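PDB 5VXV: peroxisomal membrane protein PEX15 from Saccharomyces cerevisiae, which anchors the AAA-ATPase pair Pex1 and Pex6 to the peroxisomal membrane as a docking factor, the piece crystallised here being a helical, probably cytosolic part of it. Local coordinates for residues A[46-56]-A[96-107]; A[141-150]-A[181-190]. All coordinates share one frame; numbering follows the deposited sequence.

Interaction 1: A[46-56]-A[96-107]; sequences VSACDIMPSFT and KFFRCCIKVIQF
R99 grips the carboxylate of D50 side-on, with one straight bond to each oxygen: NE to OD1 at 3.0 Å on the syn lone pair, and NH2 to OD2 at 3.0 Å from the syn side but out of the carboxylate plane. D50 CG stands anti to the backbone N (chi1 -167°), which carries the carboxylate over to R99. Both oxygens lie close to the guanidinium plane, although the two flat groups are turned 35° apart. K96 runs extended across D50 at about a right angle, its CG 3.5 Å from D50 OD2, and carries NZ on to a water that bridges to S47 O. K103, also extended in the conformer described, sends NZ to M52 O (2.7 Å) and to a second water that donates to D50 OD1. With R99 bound and the ammonium groups of K96 and K103 nearby, D50 would probably stay ionised. These bonds tie helix 91-108 to helix 39-51 and the loop after it in an all-helical domain; the axes of 46-51 and 96-107 come within 9.1 Å at 48°. Beneath the polar layer the pairing is apolar: V46 CG1 meets K96 CB, C49 CB lies 3.7 Å from C100 SG, and the F55 ring, in the conformer described, turns its edge to V104 CG2 (3.8 Å). C100 O also lies at that ring edge. Farther along, S54 CB and T56 CG2 pack on F107, while a third water links F55 N to K103 O. In the next shell, helix 60-70 backs this layer through I66 on F55 and F70 on C100, and I152 and Q156 of helix 143-161 lie against R99.

Interaction 2: A[141-150]-A[181-190]; sequences IDVVGLQELI and LSPTLKGLYL
V143 CG1 stands anti to its own backbone N (chi1 164°), a torsion that points it at L190, whose CG lies anti to the carbonyl carbon (chi1 -68°); in the conformer described, V143 CG1 touches L190 CD2. Q147, fully extended, crosses L190 at about a right angle and brings its amide oxygen OE1 close to both methyls, 3.2 Å from L190 CD1, which is not a hydrogen bond. V144 CG2 touches L190 CD2 as well. An alanine in place of L190 would take away both methyls and would probably leave V143 CG1 and the Q147 amide without this packing partner. Deeper in, L146 CD2 meets L185 CD2 at 3.6 Å, and I150 reaches L181 and L185 more loosely. Nearer the surface, I141 CG2 rests on L188 CD1 (3.7 Å). Helix 196-217 lies beside the contact, with A199 against both Q147 and L190. D142 N is bonded to Y133 OH, and D142 OD1 accepts from G145 N at 3.0 Å, approached from above the carboxylate plane. This is an Asp N-cap, side chain to N3 amide, starting helix 143-161 of an alpha-helical domain; aliphatic side chains pack it against short helix 181-187 and the turn after it, the axes of 143-150 and 181-187 at 135°.

Helices 91-108 and 143-161 tie the two contacts together: R99 of interaction 1 forms a long, weak ion pair through NH1 with E148, and F98 CD2 packs on L149 CD1. Interaction 1 lies nearer the middle of the chain, about 8 Å from its centre against about 16 Å for interaction 2 (centre to centre), yet it is the mixed one, with a salt bridge, lysine bonds and bridging waters on an apolar layer. Interaction 2 is held by aliphatic side chains, while its polar D142, Q147 and E148 are bonded within their own segment or beyond the pair. Both are partly buried and neither shares a helix with the other. Interaction 1 closes along the chain before interaction 2 opens.

Interaction 1: A[46-56]-A[96-107]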
loop_
_atom_site.group_PDB
_atom_site.type_symbol
_atom_site.label_atom_id
_atom_site.label_comp_id
_atom_site.label_asym_id
_atom_site.label_seq_id
_atom_site.Cartn_x
_atom_site.Cartn_y
_atom_site.Cartn_z
ATOM N N VAL A 46 -6.155 -0.080 -9.519
ATOM C CA VAL A 46 -5.225 0.108 -8.406
ATOM C C VAL A 46 -4.279 1.268 -8.688
ATOM O O VAL A 46 -3.991 2.084 -7.804
ATOM C CB VAL A 46 -4.457 -1.199 -8.132
ATOM C CG1 VAL A 46 -3.393 -0.991 -7.058
ATOM C CG2 VAL A 46 -5.419 -2.294 -7.703
ATOM N N SER A 47 -3.779 1.366 -9.922
ATOM C CA SER A 47 -2.852 2.443 -10.253
ATOM C C SER A 47 -3.529 3.805 -10.157
ATOM O O SER A 47 -2.926 4.770 -9.670
ATOM C CB SER A 47 -2.276 2.231 -11.652
ATOM O OG SER A 47 -1.365 1.146 -11.660
ATOM N N ALA A 48 -4.777 3.904 -10.617
ATOM C CA ALA A 48 -5.493 5.173 -10.541
ATOM C C ALA A 48 -5.773 5.554 -9.092
ATOM O O ALA A 48 -5.563 6.704 -8.689
ATOM C CB ALA A 48 -6.794 5.090 -11.341
ATOM N N CYS A 49 -6.241 4.597 -8.288
ATOM C CA CYS A 49 -6.523 4.888 -6.887
ATOM C C CYS A 49 -5.266 5.293 -6.132
ATOM O O CYS A 49 -5.339 6.109 -5.205
ATOM C CB CYS A 49 -7.174 3.677 -6.220
ATOM S SG CYS A 49 -8.883 3.414 -6.733
ATOM N N ASP A 50 -4.109 4.745 -6.510
ATOM C CA ASP A 50 -2.874 5.093 -5.815
ATOM C C ASP A 50 -2.490 6.550 -6.048
ATOM O O ASP A 50 -1.797 7.143 -5.214
ATOM C CB ASP A 50 -1.739 4.168 -6.259
ATOM C CG ASP A 50 -0.516 4.264 -5.353
ATOM O OD1 ASP A 50 -0.677 4.217 -4.113
ATOM O OD2 ASP A 50 0.608 4.388 -5.883
ATOM N N ILE A 51 -2.925 7.141 -7.164
ATOM C CA ILE A 51 -2.594 8.533 -7.451
ATOM C C ILE A 51 -3.531 9.491 -6.718
ATOM O O ILE A 51 -3.122 10.597 -6.352
ATOM C CB ILE A 51 -2.621 8.785 -8.970
ATOM C CG1 ILE A 51 -1.518 7.980 -9.663
ATOM C CG2 ILE A 51 -2.444 10.273 -9.280
ATOM C CD1 ILE A 51 -1.641 7.929 -11.174
HETATM N N MSE A 52 -4.786 9.106 -6.504
HETATM C CA MSE A 52 -5.735 9.974 -5.803
HETATM C C MSE A 52 -5.205 10.350 -4.420
HETATM O O MSE A 52 -4.803 9.470 -3.666
HETATM C CB MSE A 52 -7.094 9.285 -5.650
HETATM C CG MSE A 52 -7.851 9.057 -6.946
HETATM SE SE MSE A 52 -8.368 10.698 -7.865
HETATM C CE MSE A 52 -9.122 11.699 -6.372
ATOM N N PRO A 53 -5.202 11.646 -4.081
ATOM C CA PRO A 53 -4.805 12.025 -2.711
ATOM C C PRO A 53 -5.648 11.342 -1.651
ATOM O O PRO A 53 -5.126 10.926 -0.609
ATOM C CB PRO A 53 -4.996 13.550 -2.688
ATOM C CG PRO A 53 -5.033 13.973 -4.103
ATOM C CD PRO A 53 -5.548 12.818 -4.903
ATOM N N SER A 54 -6.949 11.225 -1.897
ATOM C CA SER A 54 -7.868 10.541 -0.998
ATOM C C SER A 54 -9.093 10.145 -1.809
ATOM O O SER A 54 -9.248 10.543 -2.966
ATOM C CB SER A 54 -8.253 11.423 0.193
ATOM O OG SER A 54 -9.137 12.454 -0.202
ATOM N N PHE A 55 -9.977 9.372 -1.182
ATOM C CA PHE A 55 -11.194 8.896 -1.830
ATOM C C PHE A 55 -12.431 9.687 -1.420
ATOM O O PHE A 55 -13.547 9.310 -1.792
ATOM C CB PHE A 55 -11.411 7.417 -1.517
ATOM C CG PHE A 55 -10.266 6.534 -1.918
ATOM C CD1 PHE A 55 -9.616 6.721 -3.126
ATOM C CD2 PHE A 55 -9.837 5.519 -1.082
ATOM C CE1 PHE A 55 -8.562 5.908 -3.495
ATOM C CE2 PHE A 55 -8.784 4.703 -1.443
ATOM C CZ PHE A 55 -8.144 4.898 -2.651
ATOM N N THR A 56 -12.255 10.796 -0.712
ATOM C CA THR A 56 -13.358 11.490 -0.062
ATOM C C THR A 56 -14.044 12.537 -0.930
ATOM O O THR A 56 -15.178 12.917 -0.622
ATOM C CB THR A 56 -12.868 12.162 1.226
ATOM O OG1 THR A 56 -11.863 13.133 0.909
ATOM C CG2 THR A 56 -12.292 11.126 2.178
ATOM N N LYS A 96 1.087 -0.684 -3.833
ATOM C CA LYS A 96 0.002 0.236 -4.166
ATOM C C LYS A 96 -1.285 -0.156 -3.452
ATOM O O LYS A 96 -1.992 0.704 -2.916
ATOM C CB LYS A 96 -0.226 0.276 -5.679
ATOM C CG LYS A 96 0.879 0.953 -6.475
ATOM C CD LYS A 96 0.494 1.120 -7.939
ATOM C CE LYS A 96 1.624 1.765 -8.728
ATOM N NZ LYS A 96 1.262 2.029 -10.154
ATOM N N PHE A 97 -1.611 -1.452 -3.440
ATOM C CA PHE A 97 -2.823 -1.907 -2.770
ATOM C C PHE A 97 -2.803 -1.539 -1.291
ATOM O O PHE A 97 -3.786 -1.012 -0.757
ATOM C CB PHE A 97 -2.984 -3.417 -2.950
ATOM C CG PHE A 97 -4.139 -3.994 -2.186
ATOM C CD1 PHE A 97 -5.414 -4.002 -2.729
ATOM C CD2 PHE A 97 -3.953 -4.520 -0.919
ATOM C CE1 PHE A 97 -6.477 -4.526 -2.019
ATOM C CE2 PHE A 97 -5.013 -5.046 -0.206
ATOM C CZ PHE A 97 -6.276 -5.048 -0.758
ATOM N N PHE A 98 -1.688 -1.809 -0.607
ATOM C CA PHE A 98 -1.602 -1.461 0.808
ATOM C C PHE A 98 -1.771 0.041 1.013
ATOM O O PHE A 98 -2.452 0.475 1.949
ATOM C CB PHE A 98 -0.273 -1.943 1.400
ATOM C CG PHE A 98 -0.201 -3.436 1.629
ATOM C CD1 PHE A 98 -1.293 -4.135 2.121
ATOM C CD2 PHE A 98 0.961 -4.139 1.350
ATOM C CE1 PHE A 98 -1.225 -5.501 2.334
ATOM C CE2 PHE A 98 1.032 -5.507 1.561
ATOM C CZ PHE A 98 -0.064 -6.186 2.053
ATOM N N ARG A 99 -1.177 0.856 0.137
ATOM C CA ARG A 99 -1.333 2.302 0.273
ATOM C C ARG A 99 -2.792 2.712 0.107
ATOM O O ARG A 99 -3.258 3.652 0.762
ATOM C CB ARG A 99 -0.448 3.030 -0.736
ATOM C CG ARG A 99 1.034 2.996 -0.390
ATOM C CD ARG A 99 1.817 4.061 -1.149
ATOM N NE ARG A 99 1.884 3.785 -2.583
ATOM C CZ ARG A 99 2.882 3.149 -3.190
ATOM N NH1 ARG A 99 3.927 2.707 -2.502
ATOM N NH2 ARG A 99 2.835 2.954 -4.499
ATOM N N CYS A 100 -3.533 2.017 -0.760
ATOM C CA CYS A 100 -4.952 2.320 -0.928
ATOM C C CYS A 100 -5.746 1.956 0.322
ATOM O O CYS A 100 -6.652 2.695 0.723
ATOM C CB CYS A 100 -5.506 1.592 -2.152
ATOM S SG CYS A 100 -4.890 2.237 -3.724
ATOM N N CYS A 101 -5.423 0.824 0.954
ATOM C CA CYS A 101 -6.069 0.480 2.218
ATOM C C CYS A 101 -5.783 1.536 3.277
ATOM O O CYS A 101 -6.669 1.909 4.054
ATOM C CB CYS A 101 -5.594 -0.892 2.697
ATOM S SG CYS A 101 -6.058 -2.270 1.625
ATOM N N ILE A 102 -4.546 2.032 3.315
ATOM C CA ILE A 102 -4.175 3.070 4.271
ATOM C C ILE A 102 -4.982 4.338 4.020
ATOM O O ILE A 102 -5.428 5.005 4.959
ATOM C CB ILE A 102 -2.659 3.329 4.186
ATOM C CG1 ILE A 102 -1.889 2.116 4.717
ATOM C CG2 ILE A 102 -2.267 4.592 4.953
ATOM C CD1 ILE A 102 -0.429 2.090 4.323
ATOM N N LYS A 103 -5.186 4.682 2.747
ATOM C CA LYS A 103 -5.921 5.900 2.419
ATOM C C LYS A 103 -7.356 5.842 2.922
ATOM O O LYS A 103 -7.921 6.873 3.311
ATOM C CB LYS A 103 -5.893 6.140 0.911
ATOM C CG LYS A 103 -4.610 6.793 0.435
ATOM C CD LYS A 103 -4.571 6.926 -1.073
ATOM C CE LYS A 103 -3.235 7.478 -1.539
ATOM N NZ LYS A 103 -3.111 7.452 -3.020
ATOM N N VAL A 104 -7.963 4.654 2.926
ATOM C CA VAL A 104 -9.317 4.506 3.460
ATOM C C VAL A 104 -9.322 4.777 4.959
ATOM O O VAL A 104 -10.134 5.558 5.467
ATOM C CB VAL A 104 -9.869 3.103 3.141
ATOM C CG1 VAL A 104 -11.157 2.829 3.922
ATOM C CG2 VAL A 104 -10.119 2.958 1.647
ATOM N N ILE A 105 -8.415 4.128 5.690
ATOM C CA ILE A 105 -8.354 4.311 7.136
ATOM C C ILE A 105 -8.073 5.767 7.475
ATOM O O ILE A 105 -8.663 6.330 8.404
ATOM C CB ILE A 105 -7.286 3.377 7.739
ATOM C CG1 ILE A 105 -7.655 1.911 7.488
ATOM C CG2 ILE A 105 -7.125 3.634 9.238
ATOM C CD1 ILE A 105 -6.535 0.932 7.794
ATOM N N GLN A 106 -7.174 6.399 6.721
ATOM C CA GLN A 106 -6.690 7.726 7.082
ATOM C C GLN A 106 -7.749 8.801 6.856
ATOM O O GLN A 106 -7.874 9.729 7.663
ATOM C CB GLN A 106 -5.425 8.037 6.281
ATOM C CG GLN A 106 -4.792 9.380 6.586
ATOM C CD GLN A 106 -3.511 9.595 5.804
ATOM O OE1 GLN A 106 -3.066 8.716 5.065
ATOM N NE2 GLN A 106 -2.912 10.769 5.959
ATOM N N PHE A 107 -8.517 8.703 5.769
ATOM C CA PHE A 107 -9.399 9.789 5.360
ATOM C C PHE A 107 -10.883 9.448 5.379
ATOM O O PHE A 107 -11.697 10.347 5.606
ATOM C CB PHE A 107 -9.029 10.272 3.947
ATOM C CG PHE A 107 -7.627 10.799 3.835
ATOM C CD1 PHE A 107 -7.264 11.979 4.465
ATOM C CD2 PHE A 107 -6.673 10.121 3.097
ATOM C CE1 PHE A 107 -5.974 12.469 4.364
ATOM C CE2 PHE A 107 -5.383 10.605 2.990
ATOM C CZ PHE A 107 -5.033 11.781 3.625
HETATM O O HOH W 1 -0.102 4.490 -9.958
HETATM O O HOH W 2 -2.777 4.576 -2.539
HETATM O O HOH W 3 -9.651 8.070 1.419
#

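Interaction 2: A[141-150]-A[181-190]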
loop_
_atom_site.group_PDB
_atom_site.type_symbol
_atom_site.label_atom_id
_atom_site.label_comp_id
_atom_site.label_asym_id
_atom_site.label_seq_id
_atom_site.Cartn_x
_atom_site.Cartn_y
_atom_site.Cartn_z
ATOM N N ILE A 141 14.182 -12.203 -4.674
ATOM C CA ILE A 141 13.609 -11.047 -3.988
ATOM C C ILE A 141 13.704 -9.808 -4.869
ATOM O O ILE A 141 14.745 -9.536 -5.479
ATOM C CB ILE A 141 14.322 -10.797 -2.643
ATOM C CG1 ILE A 141 14.145 -11.985 -1.692
ATOM C CG2 ILE A 141 13.811 -9.501 -1.997
ATOM C CD1 ILE A 141 12.761 -12.117 -1.079
ATOM N N ASP A 142 12.615 -9.040 -4.905
ATOM C CA ASP A 142 12.599 -7.685 -5.463
ATOM C C ASP A 142 13.102 -6.744 -4.374
ATOM O O ASP A 142 12.350 -6.351 -3.480
ATOM C CB ASP A 142 11.190 -7.325 -5.926
ATOM C CG ASP A 142 11.075 -5.900 -6.440
ATOM O OD1 ASP A 142 12.067 -5.145 -6.402
ATOM O OD2 ASP A 142 9.964 -5.532 -6.876
ATOM N N VAL A 143 14.384 -6.385 -4.453
ATOM C CA VAL A 143 15.030 -5.635 -3.377
ATOM C C VAL A 143 14.366 -4.274 -3.197
ATOM O O VAL A 143 14.044 -3.864 -2.074
ATOM C CB VAL A 143 16.539 -5.505 -3.658
ATOM C CG1 VAL A 143 17.183 -4.429 -2.795
ATOM C CG2 VAL A 143 17.229 -6.842 -3.428
ATOM N N VAL A 144 14.149 -3.554 -4.298
ATOM C CA VAL A 144 13.579 -2.210 -4.204
ATOM C C VAL A 144 12.131 -2.277 -3.736
ATOM O O VAL A 144 11.697 -1.477 -2.896
ATOM C CB VAL A 144 13.711 -1.475 -5.550
ATOM C CG1 VAL A 144 13.013 -0.115 -5.493
ATOM C CG2 VAL A 144 15.176 -1.297 -5.903
ATOM N N GLY A 145 11.361 -3.226 -4.265
ATOM C CA GLY A 145 9.988 -3.380 -3.817
ATOM C C GLY A 145 9.895 -3.752 -2.350
ATOM O O GLY A 145 8.986 -3.307 -1.643
ATOM N N LEU A 146 10.833 -4.574 -1.872
ATOM C CA LEU A 146 10.813 -4.983 -0.470
ATOM C C LEU A 146 11.171 -3.821 0.448
ATOM O O LEU A 146 10.529 -3.630 1.486
ATOM C CB LEU A 146 11.762 -6.163 -0.251
ATOM C CG LEU A 146 11.847 -6.703 1.179
ATOM C CD1 LEU A 146 10.469 -7.033 1.736
ATOM C CD2 LEU A 146 12.743 -7.931 1.222
ATOM N N GLN A 147 12.178 -3.021 0.081
ATOM C CA GLN A 147 12.455 -1.804 0.838
ATOM C C GLN A 147 11.205 -0.939 0.935
ATOM O O GLN A 147 10.857 -0.449 2.014
ATOM C CB GLN A 147 13.596 -1.006 0.199
ATOM C CG GLN A 147 13.919 0.278 0.969
ATOM C CD GLN A 147 14.908 1.182 0.260
ATOM O OE1 GLN A 147 15.353 0.894 -0.849
ATOM N NE2 GLN A 147 15.247 2.293 0.901
ATOM N N GLU A 148 10.513 -0.744 -0.190
ATOM C CA GLU A 148 9.314 0.090 -0.181
ATOM C C GLU A 148 8.248 -0.494 0.735
ATOM O O GLU A 148 7.575 0.242 1.467
ATOM C CB GLU A 148 8.768 0.250 -1.602
ATOM C CG GLU A 148 7.551 1.173 -1.694
ATOM C CD GLU A 148 7.053 1.366 -3.117
ATOM O OE1 GLU A 148 6.564 0.392 -3.724
ATOM O OE2 GLU A 148 7.152 2.500 -3.630
ATOM N N LEU A 149 8.076 -1.816 0.702
ATOM C CA LEU A 149 7.064 -2.467 1.529
ATOM C C LEU A 149 7.323 -2.216 3.011
ATOM O O LEU A 149 6.406 -1.871 3.767
ATOM C CB LEU A 149 7.039 -3.966 1.225
ATOM C CG LEU A 149 6.149 -4.838 2.112
ATOM C CD1 LEU A 149 4.691 -4.415 2.003
ATOM C CD2 LEU A 149 6.322 -6.302 1.745
ATOM N N ILE A 150 8.570 -2.387 3.451
ATOM C CA ILE A 150 8.875 -2.174 4.861
ATOM C C ILE A 150 8.695 -0.706 5.223
ATOM O O ILE A 150 8.226 -0.375 6.318
ATOM C CB ILE A 150 10.294 -2.671 5.193
ATOM C CG1 ILE A 150 10.463 -4.141 4.789
ATOM C CG2 ILE A 150 10.582 -2.496 6.681
ATOM C CD1 ILE A 150 9.475 -5.097 5.438
ATOM N N LEU A 181 13.426 -11.505 9.468
ATOM C CA LEU A 181 13.443 -10.286 8.662
ATOM C C LEU A 181 14.828 -9.647 8.611
ATOM O O LEU A 181 15.360 -9.388 7.528
ATOM C CB LEU A 181 12.417 -9.285 9.194
ATOM C CG LEU A 181 12.238 -8.035 8.327
ATOM C CD1 LEU A 181 11.827 -8.395 6.900
ATOM C CD2 LEU A 181 11.214 -7.104 8.951
ATOM N N SER A 182 15.419 -9.353 9.770
ATOM C CA SER A 182 16.726 -8.701 9.763
ATOM C C SER A 182 17.761 -9.514 8.998
ATOM O O SER A 182 18.487 -8.930 8.175
ATOM C CB SER A 182 17.179 -8.420 11.199
ATOM O OG SER A 182 18.483 -7.861 11.216
ATOM N N PRO A 183 17.887 -10.831 9.200
ATOM C CA PRO A 183 18.825 -11.604 8.363
ATOM C C PRO A 183 18.600 -11.418 6.871
ATOM O O PRO A 183 19.568 -11.236 6.121
ATOM C CB PRO A 183 18.566 -13.051 8.807
ATOM C CG PRO A 183 18.038 -12.941 10.185
ATOM C CD PRO A 183 17.258 -11.664 10.241
ATOM N N THR A 184 17.346 -11.472 6.417
ATOM C CA THR A 184 17.056 -11.246 5.003
ATOM C C THR A 184 17.488 -9.850 4.575
ATOM O O THR A 184 18.209 -9.686 3.584
ATOM C CB THR A 184 15.560 -11.453 4.734
ATOM O OG1 THR A 184 15.238 -12.844 4.846
ATOM C CG2 THR A 184 15.169 -10.961 3.338
ATOM N N LEU A 185 17.054 -8.826 5.313
ATOM C CA LEU A 185 17.283 -7.453 4.877
ATOM C C LEU A 185 18.753 -7.059 4.965
ATOM O O LEU A 185 19.206 -6.201 4.197
ATOM C CB LEU A 185 16.420 -6.494 5.701
ATOM C CG LEU A 185 14.904 -6.704 5.622
ATOM C CD1 LEU A 185 14.177 -5.604 6.378
ATOM C CD2 LEU A 185 14.411 -6.762 4.179
ATOM N N LYS A 186 19.513 -7.661 5.885
ATOM C CA LYS A 186 20.944 -7.385 5.962
ATOM C C LYS A 186 21.735 -8.063 4.853
ATOM O O LYS A 186 22.841 -7.611 4.536
ATOM C CB LYS A 186 21.514 -7.837 7.311
ATOM C CG LYS A 186 21.094 -6.981 8.495
ATOM C CD LYS A 186 21.857 -7.373 9.759
ATOM C CE LYS A 186 23.299 -6.879 9.729
ATOM N NZ LYS A 186 24.011 -7.137 11.012
ATOM N N GLY A 187 21.206 -9.134 4.267
ATOM C CA GLY A 187 21.898 -9.890 3.249
ATOM C C GLY A 187 21.557 -9.515 1.827
ATOM O O GLY A 187 22.130 -10.091 0.897
ATOM N N LEU A 188 20.639 -8.574 1.628
ATOM C CA LEU A 188 20.243 -8.102 0.310
ATOM C C LEU A 188 20.672 -6.652 0.155
ATOM O O LEU A 188 20.532 -5.853 1.087
ATOM C CB LEU A 188 18.732 -8.232 0.118
ATOM C CG LEU A 188 18.184 -9.654 0.222
ATOM C CD1 LEU A 188 16.673 -9.624 0.361
ATOM C CD2 LEU A 188 18.598 -10.477 -0.986
ATOM N N TYR A 189 21.188 -6.309 -1.023
ATOM C CA TYR A 189 21.885 -5.047 -1.219
ATOM C C TYR A 189 21.215 -4.206 -2.293
ATOM O O TYR A 189 20.908 -4.699 -3.384
ATOM C CB TYR A 189 23.350 -5.301 -1.571
ATOM C CG TYR A 189 24.104 -5.880 -0.404
ATOM C CD1 TYR A 189 24.644 -5.053 0.570
ATOM C CD2 TYR A 189 24.245 -7.250 -0.253
ATOM C CE1 TYR A 189 25.322 -5.575 1.651
ATOM C CE2 TYR A 189 24.923 -7.781 0.826
ATOM C CZ TYR A 189 25.457 -6.938 1.775
ATOM O OH TYR A 189 26.134 -7.460 2.852
ATOM N N LEU A 190 20.993 -2.933 -1.964
ATOM C CA LEU A 190 20.575 -1.940 -2.943
ATOM C C LEU A 190 21.762 -1.412 -3.734
ATOM O O LEU A 190 21.614 -1.042 -4.903
ATOM C CB LEU A 190 19.860 -0.795 -2.228
ATOM C CG LEU A 190 18.512 -1.191 -1.625
ATOM C CD1 LEU A 190 18.198 -0.385 -0.377
ATOM C CD2 LEU A 190 17.416 -1.016 -2.664
#